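Local coordinates for proteasome assembly chaperone family protein (Pyrococcus furiosus, PDB 3VR0) that acts as an archaeal proteasome activator and belongs to the PAC2 family of proteasome assembly chaperones, at residues E137-M141 with A192-L197; T160-L164 with K201-F206; E26-I30 with Y90-S94. All coordinates share one frame; numbering follows the deposited sequence.

Contact 1: E137-M141 with A192-L197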
loop_
_atom_site.group_PDB
_atom_site.type_symbol
_atom_site.label_atom_id
_atom_site.label_comp_id
_atom_site.label_asym_id
_atom_site.label_seq_id
_atom_site.Cartn_x
_atom_site.Cartn_y
_atom_site.Cartn_z
ATOM N N GLU C 137 -23.691 -11.372 -19.434
ATOM C CA GLU C 137 -23.566 -12.688 -18.850
ATOM C C GLU C 137 -22.084 -13.062 -18.789
ATOM O O GLU C 137 -21.346 -12.851 -19.760
ATOM C CB GLU C 137 -24.314 -13.737 -19.696
ATOM C CG GLU C 137 -24.451 -15.093 -18.949
ATOM C CD GLU C 137 -25.330 -16.148 -19.702
ATOM O OE1 GLU C 137 -26.049 -15.754 -20.631
ATOM O OE2 GLU C 137 -25.240 -17.363 -19.384
ATOM N N ILE C 138 -21.670 -13.628 -17.657
ATOM C CA ILE C 138 -20.254 -13.856 -17.369
ATOM C C ILE C 138 -20.039 -15.275 -16.922
ATOM O O ILE C 138 -20.781 -15.748 -16.099
ATOM C CB ILE C 138 -19.801 -12.928 -16.230
ATOM C CG1 ILE C 138 -19.972 -11.471 -16.613
ATOM C CG2 ILE C 138 -18.350 -13.145 -15.864
ATOM C CD1 ILE C 138 -20.073 -10.472 -15.368
ATOM N N ILE C 139 -18.992 -15.942 -17.401
ATOM C CA ILE C 139 -18.651 -17.237 -16.859
ATOM C C ILE C 139 -17.202 -17.148 -16.409
ATOM O O ILE C 139 -16.351 -16.793 -17.199
ATOM C CB ILE C 139 -18.787 -18.337 -17.961
ATOM C CG1 ILE C 139 -20.255 -18.438 -18.448
ATOM C CG2 ILE C 139 -18.330 -19.662 -17.404
ATOM C CD1 ILE C 139 -20.436 -19.544 -19.562
ATOM N N THR C 140 -16.901 -17.431 -15.136
ATOM C CA THR C 140 -15.485 -17.415 -14.725
ATOM C C THR C 140 -14.993 -18.838 -14.467
ATOM O O THR C 140 -15.724 -19.674 -13.999
ATOM C CB THR C 140 -15.250 -16.524 -13.484
ATOM O OG1 THR C 140 -15.996 -17.055 -12.420
ATOM C CG2 THR C 140 -15.782 -15.066 -13.707
ATOM N N MET C 141 -13.737 -19.083 -14.775
ATOM C CA MET C 141 -13.161 -20.370 -14.676
ATOM C C MET C 141 -11.957 -20.218 -13.790
ATOM O O MET C 141 -11.209 -19.245 -13.912
ATOM C CB MET C 141 -12.703 -20.823 -16.069
ATOM C CG MET C 141 -13.885 -20.786 -17.125
ATOM S SD MET C 141 -13.329 -21.551 -18.647
ATOM C CE MET C 141 -11.919 -20.565 -19.055
ATOM N N ALA C 192 -10.232 -12.134 -9.835
ATOM C CA ALA C 192 -11.161 -11.891 -10.951
ATOM C C ALA C 192 -12.245 -12.946 -11.092
ATOM O O ALA C 192 -13.409 -12.606 -11.333
ATOM C CB ALA C 192 -10.403 -11.699 -12.249
ATOM N N ALA C 193 -11.919 -14.209 -10.842
ATOM C CA ALA C 193 -12.990 -15.237 -10.865
ATOM C C ALA C 193 -14.155 -14.900 -9.960
ATOM O O ALA C 193 -15.331 -15.307 -10.200
ATOM C CB ALA C 193 -12.441 -16.603 -10.545
ATOM N N GLY C 194 -13.867 -14.140 -8.909
ATOM C CA GLY C 194 -14.914 -13.682 -8.017
ATOM C C GLY C 194 -15.377 -12.275 -8.296
ATOM O O GLY C 194 -16.572 -12.043 -8.393
ATOM N N LEU C 195 -14.452 -11.305 -8.364
ATOM C CA LEU C 195 -14.863 -9.887 -8.485
ATOM C C LEU C 195 -15.677 -9.587 -9.752
ATOM O O LEU C 195 -16.618 -8.775 -9.700
ATOM C CB LEU C 195 -13.642 -8.959 -8.490
ATOM C CG LEU C 195 -12.850 -8.806 -7.182
ATOM C CD1 LEU C 195 -11.985 -7.585 -7.253
ATOM C CD2 LEU C 195 -13.836 -8.769 -5.959
ATOM N N LEU C 196 -15.338 -10.247 -10.880
ATOM C CA LEU C 196 -16.155 -10.002 -12.116
ATOM C C LEU C 196 -17.602 -10.264 -11.865
ATOM O O LEU C 196 -18.459 -9.500 -12.315
ATOM C CB LEU C 196 -15.652 -10.806 -13.315
ATOM C CG LEU C 196 -14.255 -10.337 -13.750
ATOM C CD1 LEU C 196 -13.657 -11.283 -14.840
ATOM C CD2 LEU C 196 -14.283 -8.910 -14.238
ATOM N N LEU C 197 -17.890 -11.334 -11.134
ATOM C CA LEU C 197 -19.305 -11.660 -10.859
ATOM C C LEU C 197 -19.866 -10.725 -9.794
ATOM O O LEU C 197 -21.000 -10.203 -9.932
ATOM C CB LEU C 197 -19.455 -13.117 -10.399
ATOM C CG LEU C 197 -19.022 -14.151 -11.452
ATOM C CD1 LEU C 197 -19.060 -15.521 -10.828
ATOM C CD2 LEU C 197 -19.957 -14.110 -12.702
#

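Contact 2: T160-L164 with K201-F206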
loop_
_atom_site.group_PDB
_atom_site.type_symbol
_atom_site.label_atom_id
_atom_site.label_comp_id
_atom_site.label_asym_id
_atom_site.label_seq_id
_atom_site.Cartn_x
_atom_site.Cartn_y
_atom_site.Cartn_z
ATOM N N THR C 160 -24.642 -15.738 -9.507
ATOM C CA THR C 160 -24.897 -14.430 -8.948
ATOM C C THR C 160 -26.334 -14.247 -8.501
ATOM O O THR C 160 -26.625 -13.338 -7.719
ATOM C CB THR C 160 -24.667 -13.351 -10.004
ATOM O OG1 THR C 160 -25.549 -13.596 -11.098
ATOM C CG2 THR C 160 -23.194 -13.329 -10.483
ATOM N N HIS C 161 -27.240 -15.065 -9.039
ATOM C CA HIS C 161 -28.672 -14.962 -8.712
ATOM C C HIS C 161 -29.253 -16.382 -8.574
ATOM O O HIS C 161 -28.862 -17.305 -9.313
ATOM C CB HIS C 161 -29.461 -14.204 -9.792
ATOM C CG HIS C 161 -28.974 -12.812 -10.061
ATOM N ND1 HIS C 161 -27.824 -12.545 -10.775
ATOM C CD2 HIS C 161 -29.505 -11.605 -9.735
ATOM C CE1 HIS C 161 -27.665 -11.232 -10.865
ATOM N NE2 HIS C 161 -28.675 -10.643 -10.246
ATOM N N GLU C 162 -30.164 -16.540 -7.620
ATOM C CA GLU C 162 -30.783 -17.830 -7.310
ATOM C C GLU C 162 -31.445 -18.524 -8.522
ATOM O O GLU C 162 -31.212 -19.685 -8.714
ATOM C CB GLU C 162 -31.802 -17.669 -6.180
ATOM C CG GLU C 162 -31.525 -18.618 -5.038
ATOM C CD GLU C 162 -32.770 -18.974 -4.209
ATOM O OE1 GLU C 162 -32.904 -20.177 -3.880
ATOM O OE2 GLU C 162 -33.601 -18.075 -3.898
ATOM N N ASP C 163 -32.206 -17.790 -9.343
ATOM C CA ASP C 163 -32.956 -18.367 -10.476
ATOM C C ASP C 163 -32.098 -19.048 -11.533
ATOM O O ASP C 163 -32.587 -19.839 -12.341
ATOM C CB ASP C 163 -33.909 -17.353 -11.125
ATOM C CG ASP C 163 -33.213 -16.075 -11.595
ATOM O OD1 ASP C 163 -32.437 -15.485 -10.819
ATOM O OD2 ASP C 163 -33.470 -15.631 -12.747
ATOM N N LEU C 164 -30.807 -18.753 -11.490
ATOM C CA LEU C 164 -29.866 -19.218 -12.471
ATOM C C LEU C 164 -29.389 -20.611 -12.153
ATOM O O LEU C 164 -28.742 -21.251 -12.988
ATOM C CB LEU C 164 -28.647 -18.275 -12.503
ATOM C CG LEU C 164 -28.848 -16.888 -13.108
ATOM C CD1 LEU C 164 -27.595 -16.072 -12.873
ATOM C CD2 LEU C 164 -29.169 -16.994 -14.622
ATOM N N LYS C 201 -22.686 -8.152 -10.780
ATOM C CA LYS C 201 -24.016 -8.220 -10.153
ATOM C C LYS C 201 -24.565 -6.853 -9.695
ATOM O O LYS C 201 -25.770 -6.567 -9.788
ATOM C CB LYS C 201 -23.876 -9.168 -8.977
ATOM C CG LYS C 201 -25.122 -9.381 -8.183
ATOM C CD LYS C 201 -24.733 -10.229 -7.000
ATOM C CE LYS C 201 -25.917 -10.668 -6.211
ATOM N NZ LYS C 201 -25.474 -11.984 -5.678
ATOM N N LEU C 202 -23.681 -5.977 -9.213
ATOM C CA LEU C 202 -24.072 -4.599 -8.887
ATOM C C LEU C 202 -24.526 -3.820 -10.101
ATOM O O LEU C 202 -25.278 -2.848 -9.984
ATOM C CB LEU C 202 -22.907 -3.820 -8.250
ATOM C CG LEU C 202 -22.225 -4.316 -6.963
ATOM C CD1 LEU C 202 -21.390 -3.161 -6.336
ATOM C CD2 LEU C 202 -23.254 -4.799 -5.949
ATOM N N ARG C 203 -24.026 -4.189 -11.273
ATOM C CA ARG C 203 -24.377 -3.457 -12.494
ATOM C C ARG C 203 -25.537 -4.103 -13.225
ATOM O O ARG C 203 -25.902 -3.645 -14.268
ATOM C CB ARG C 203 -23.206 -3.438 -13.470
ATOM C CG ARG C 203 -22.036 -2.759 -12.946
ATOM C CD ARG C 203 -20.918 -2.935 -13.930
ATOM N NE ARG C 203 -19.709 -2.330 -13.416
ATOM C CZ ARG C 203 -18.835 -1.711 -14.182
ATOM N NH1 ARG C 203 -19.075 -1.582 -15.490
ATOM N NH2 ARG C 203 -17.738 -1.196 -13.642
ATOM N N GLY C 204 -26.086 -5.193 -12.705
ATOM C CA GLY C 204 -27.268 -5.787 -13.338
ATOM C C GLY C 204 -26.878 -6.914 -14.269
ATOM O O GLY C 204 -27.734 -7.453 -14.959
ATOM N N MET C 205 -25.591 -7.272 -14.263
ATOM C CA MET C 205 -25.030 -8.436 -14.987
ATOM C C MET C 205 -25.157 -9.712 -14.148
ATOM O O MET C 205 -25.555 -9.676 -12.973
ATOM C CB MET C 205 -23.545 -8.179 -15.329
ATOM C CG MET C 205 -23.309 -6.909 -16.183
ATOM S SD MET C 205 -21.547 -6.555 -16.382
ATOM C CE MET C 205 -21.038 -7.740 -17.672
ATOM N N PHE C 206 -24.816 -10.860 -14.731
ATOM C CA PHE C 206 -25.122 -12.128 -14.061
ATOM C C PHE C 206 -24.234 -13.197 -14.599
ATOM O O PHE C 206 -23.634 -13.023 -15.685
ATOM C CB PHE C 206 -26.601 -12.508 -14.203
ATOM C CG PHE C 206 -27.053 -12.793 -15.640
ATOM C CD1 PHE C 206 -27.035 -14.090 -16.140
ATOM C CD2 PHE C 206 -27.538 -11.770 -16.460
ATOM C CE1 PHE C 206 -27.483 -14.366 -17.472
ATOM C CE2 PHE C 206 -27.970 -12.030 -17.789
ATOM C CZ PHE C 206 -27.953 -13.344 -18.281
#

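Contact 3: E26-I30 with Y90-S94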
loop_
_atom_site.group_PDB
_atom_site.type_symbol
_atom_site.label_atom_id
_atom_site.label_comp_id
_atom_site.label_asym_id
_atom_site.label_seq_id
_atom_site.Cartn_x
_atom_site.Cartn_y
_atom_site.Cartn_z
ATOM N N GLU C 26 -9.823 -3.303 -32.732
ATOM C CA GLU C 26 -11.012 -3.113 -33.563
ATOM C C GLU C 26 -12.229 -3.362 -32.695
ATOM O O GLU C 26 -12.142 -3.996 -31.638
ATOM C CB GLU C 26 -10.999 -4.144 -34.722
ATOM C CG GLU C 26 -11.060 -5.599 -34.196
ATOM C CD GLU C 26 -11.322 -6.646 -35.275
ATOM O OE1 GLU C 26 -12.194 -6.410 -36.145
ATOM O OE2 GLU C 26 -10.625 -7.697 -35.249
ATOM N N ARG C 27 -13.375 -2.943 -33.183
ATOM C CA ARG C 27 -14.648 -3.277 -32.631
ATOM C C ARG C 27 -15.291 -4.443 -33.375
ATOM O O ARG C 27 -15.880 -4.258 -34.461
ATOM C CB ARG C 27 -15.577 -2.099 -32.741
ATOM C CG ARG C 27 -14.947 -0.785 -32.234
ATOM C CD ARG C 27 -15.955 -0.255 -31.218
ATOM N NE ARG C 27 -15.167 0.176 -30.115
ATOM C CZ ARG C 27 -15.601 0.278 -28.888
ATOM N NH1 ARG C 27 -16.848 -0.051 -28.583
ATOM N NH2 ARG C 27 -14.737 0.671 -27.981
ATOM N N PRO C 28 -15.277 -5.623 -32.760
ATOM C CA PRO C 28 -15.802 -6.820 -33.424
ATOM C C PRO C 28 -17.303 -6.786 -33.553
ATOM O O PRO C 28 -18.055 -6.115 -32.774
ATOM C CB PRO C 28 -15.342 -7.988 -32.505
ATOM C CG PRO C 28 -14.195 -7.348 -31.628
ATOM C CD PRO C 28 -14.718 -5.934 -31.430
ATOM N N ASP C 29 -17.725 -7.540 -34.545
ATOM C CA ASP C 29 -19.101 -7.622 -34.953
ATOM C C ASP C 29 -19.742 -8.688 -34.090
ATOM O O ASP C 29 -20.016 -9.827 -34.557
ATOM C CB ASP C 29 -19.171 -7.989 -36.457
ATOM C CG ASP C 29 -20.606 -8.144 -36.940
ATOM O OD1 ASP C 29 -21.484 -7.617 -36.251
ATOM O OD2 ASP C 29 -20.842 -8.771 -37.994
ATOM N N ILE C 30 -19.980 -8.352 -32.819
ATOM C CA ILE C 30 -20.523 -9.352 -31.923
ATOM C C ILE C 30 -21.631 -8.756 -31.177
ATOM O O ILE C 30 -21.671 -7.552 -31.019
ATOM C CB ILE C 30 -19.476 -9.910 -30.928
ATOM C CG1 ILE C 30 -18.898 -8.812 -29.956
ATOM C CG2 ILE C 30 -18.447 -10.665 -31.711
ATOM C CD1 ILE C 30 -17.609 -9.297 -29.185
ATOM N N TYR C 90 -9.945 -11.851 -26.439
ATOM C CA TYR C 90 -10.171 -12.527 -27.721
ATOM C C TYR C 90 -11.664 -12.594 -27.956
ATOM O O TYR C 90 -12.445 -12.681 -26.994
ATOM C CB TYR C 90 -9.632 -13.971 -27.689
ATOM C CG TYR C 90 -8.129 -14.040 -27.640
ATOM C CD1 TYR C 90 -7.389 -14.345 -28.764
ATOM C CD2 TYR C 90 -7.454 -13.771 -26.460
ATOM C CE1 TYR C 90 -5.993 -14.380 -28.706
ATOM C CE2 TYR C 90 -6.085 -13.810 -26.387
ATOM C CZ TYR C 90 -5.361 -14.102 -27.503
ATOM O OH TYR C 90 -3.994 -14.130 -27.389
ATOM N N TYR C 91 -12.101 -12.567 -29.206
ATOM C CA TYR C 91 -13.534 -12.808 -29.415
ATOM C C TYR C 91 -13.801 -13.978 -30.361
ATOM O O TYR C 91 -12.950 -14.365 -31.187
ATOM C CB TYR C 91 -14.227 -11.546 -29.949
ATOM C CG TYR C 91 -13.966 -11.294 -31.447
ATOM C CD1 TYR C 91 -14.839 -11.805 -32.436
ATOM C CD2 TYR C 91 -12.848 -10.580 -31.848
ATOM C CE1 TYR C 91 -14.606 -11.564 -33.810
ATOM C CE2 TYR C 91 -12.599 -10.311 -33.179
ATOM C CZ TYR C 91 -13.473 -10.823 -34.169
ATOM O OH TYR C 91 -13.188 -10.547 -35.477
ATOM N N TRP C 92 -15.009 -14.505 -30.261
ATOM C CA TRP C 92 -15.442 -15.534 -31.209
ATOM C C TRP C 92 -16.825 -15.151 -31.645
ATOM O O TRP C 92 -17.687 -14.854 -30.800
ATOM C CB TRP C 92 -15.484 -16.911 -30.565
ATOM C CG TRP C 92 -15.910 -18.038 -31.445
ATOM C CD1 TRP C 92 -15.143 -18.676 -32.412
ATOM C CD2 TRP C 92 -17.171 -18.727 -31.409
ATOM N NE1 TRP C 92 -15.869 -19.721 -32.954
ATOM C CE2 TRP C 92 -17.114 -19.760 -32.378
ATOM C CE3 TRP C 92 -18.363 -18.554 -30.666
ATOM C CZ2 TRP C 92 -18.196 -20.642 -32.611
ATOM C CZ3 TRP C 92 -19.435 -19.430 -30.889
ATOM C CH2 TRP C 92 -19.335 -20.473 -31.876
ATOM N N LYS C 93 -17.021 -15.105 -32.960
ATOM C CA LYS C 93 -18.352 -14.780 -33.491
ATOM C C LYS C 93 -19.026 -16.097 -33.829
ATOM O O LYS C 93 -18.472 -16.898 -34.551
ATOM C CB LYS C 93 -18.237 -13.859 -34.714
ATOM C CG LYS C 93 -19.597 -13.365 -35.296
ATOM C CD LYS C 93 -19.393 -12.629 -36.660
ATOM C CE LYS C 93 -20.758 -12.172 -37.278
ATOM N NZ LYS C 93 -21.768 -11.615 -36.312
ATOM N N SER C 94 -20.191 -16.364 -33.260
ATOM C CA SER C 94 -20.876 -17.613 -33.600
ATOM C C SER C 94 -21.303 -17.652 -35.089
ATOM O O SER C 94 -21.738 -16.627 -35.634
ATOM C CB SER C 94 -22.125 -17.771 -32.761
ATOM O OG SER C 94 -22.877 -18.863 -33.252
HETATM O O HOH W 1 -15.919 -8.680 -36.318
#

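Contact 1: E137-M141 with A192-L197
The central mixed sheet of this PAC2-family chain meets one of its covering helices here, where T140 and I138 of strand 137-145 face A193, L196 and L197 at the start of helix 192-202. The two short segments run nearly antiparallel, at 165°, and their axes come within 7.9 Å. One polar bond crosses. T140 OG1 donates to the backbone O of A193 at 2.9 Å. It meets a lone pair in the carbonyl plane, with a C=O...OG1 angle of 123°. The threonine torsion places OG1 between its own backbone N and carbonyl carbon (chi1 62°), and this aims the hydroxyl at the helix. A193 CB stands 4.0 Å from the same OG1, and L197 CD1 lies 3.8 Å from it, so the buried hydroxyl sits among carbon atoms with the helix carbonyl as its acceptor.

This is alpha/beta packing: alternate strand residues, I138 and T140, point at the helix, while I139 and M141 point to the other side of the sheet, onto helix 221-235. I138 works with two branches. Its CG2 touches L197 CD2 at 3.7 Å, the two side chains sliding past each other in opposite directions. Its CD1 reaches the backbone O of L196 at 3.6 Å. T140 CG2 packs near L196 CB at 4.3 Å. Strand 137-145 lies between strands 34-37 and 206-214, and helix 116-131 covers I138 through L127. L197 also packs on V82 of the second subunit, and A192 lies near a bound gold ion.

Contact 2: T160-L164 with K201-F206
T160 and F206 bring their backbones close, CA to CA 5.6 Å, where the loop after strand 155-159 passes the start of strand 206-214. Residues 161-164 form a type I turn. Helix 192-202 ends in a Schellman motif, with G204 at positive phi (96°). K201 reaches back from the helix end. Its chain is extended up to the last torsion and bends there (chi4 149°), bringing K201 NZ to the backbone O of T160 at 2.7 Å. The donor is tilted 20° from the carbonyl plane.

T160 OG1 lies 2.5 Å from H161 ND1 in a hydrogen bond; this is unusually short, and its exact length is doubtful. T160 OG1 also accepts from the backbone N of G207 and packs against F206 CB at 3.5 Å. H161 CE1 approaches the backbone O of M205 at 3.4 Å, at the edge of the ring and in its plane. L164 CD1 meets F206 CD1 at 3.9 Å, the two side chains crossing at about a right angle. The phenyl ring of F206 packs on E137.

K201 NZ also binds the backbone O of V82 of the second subunit. One ammonium group thus ties the T160 carbonyl to the neighbouring chain. H161 ND1 is 5.6 Å from K201 NZ, so the lysine charge would probably disfavour protonation of the imidazole, while the bond to T160 OG1 probably helps to set the ring's rotation.

Contact 3: E26-I30 with Y90-S94
P28 sets the CB-CG edge of its ring over one face of the Y91 ring. P28 CB stands 3.5 Å from the Y91 ring centroid and only 5° off the normal, a CH-pi contact. P28 CG reaches Y91 CD2 at 3.5 Å. I30 CG2 adds an apolar touch at Y91 CD1, 3.9 Å away. E26 OE2 comes to the edge of the ring, near its plane and 3.8 Å from Y91 OH, with the carboxylate turned almost perpendicular to the ring.

Further along, K93 crosses D29. Its chain runs straight and bends at the last torsion. K93 NZ then donates to the backbone O of D29 at 3.1 Å, and makes a weak salt bridge to D29 OD2 at 3.4 Å. D29 is the centre of an inverse gamma turn, and its side chain, CG anti to the backbone N (chi1 178°), sets OD2 beside the lysine as well. A water accepts from D29 N at 2.8 Å and has a weak link to Y91 OH.

Y91, on strand 87-92, is backbone hydrogen-bonded to K60 of strand 60-66. F62 and F133 pack on P28, and I103 packs on I30. Loop 26-30 lies along the end of strand 87-92.

The contact joins an apolar ring-and-proline centre to a charged outer end. D29 and K93 are exposed, so solvent probably screens their long salt bridge. The proline over the tyrosine is a contact between uncharged groups, largely dispersive.

In the fold
Contact 1 is the core of the three: all its touching residues are buried, and one hydroxyl-to-carbonyl bond sits among aliphatic chains. Contact 2 is partly buried at the far end of the same helix, 192-202, and mixes a lysine, a histidine and a phenylalanine. The two adjoin. I138 N probably bonds to F206 O, L197 packs on T160, and both contacts reach the second subunit. Contact 3 lies apart, about 19 Å from contact 1 between centres. Both reach the large sheet, contact 3 toward its 21-24 end, whereas strand 137-145 lies in its interior. No other chain of the assembly touches contact 3, and its water and ion pair fit a more exposed place.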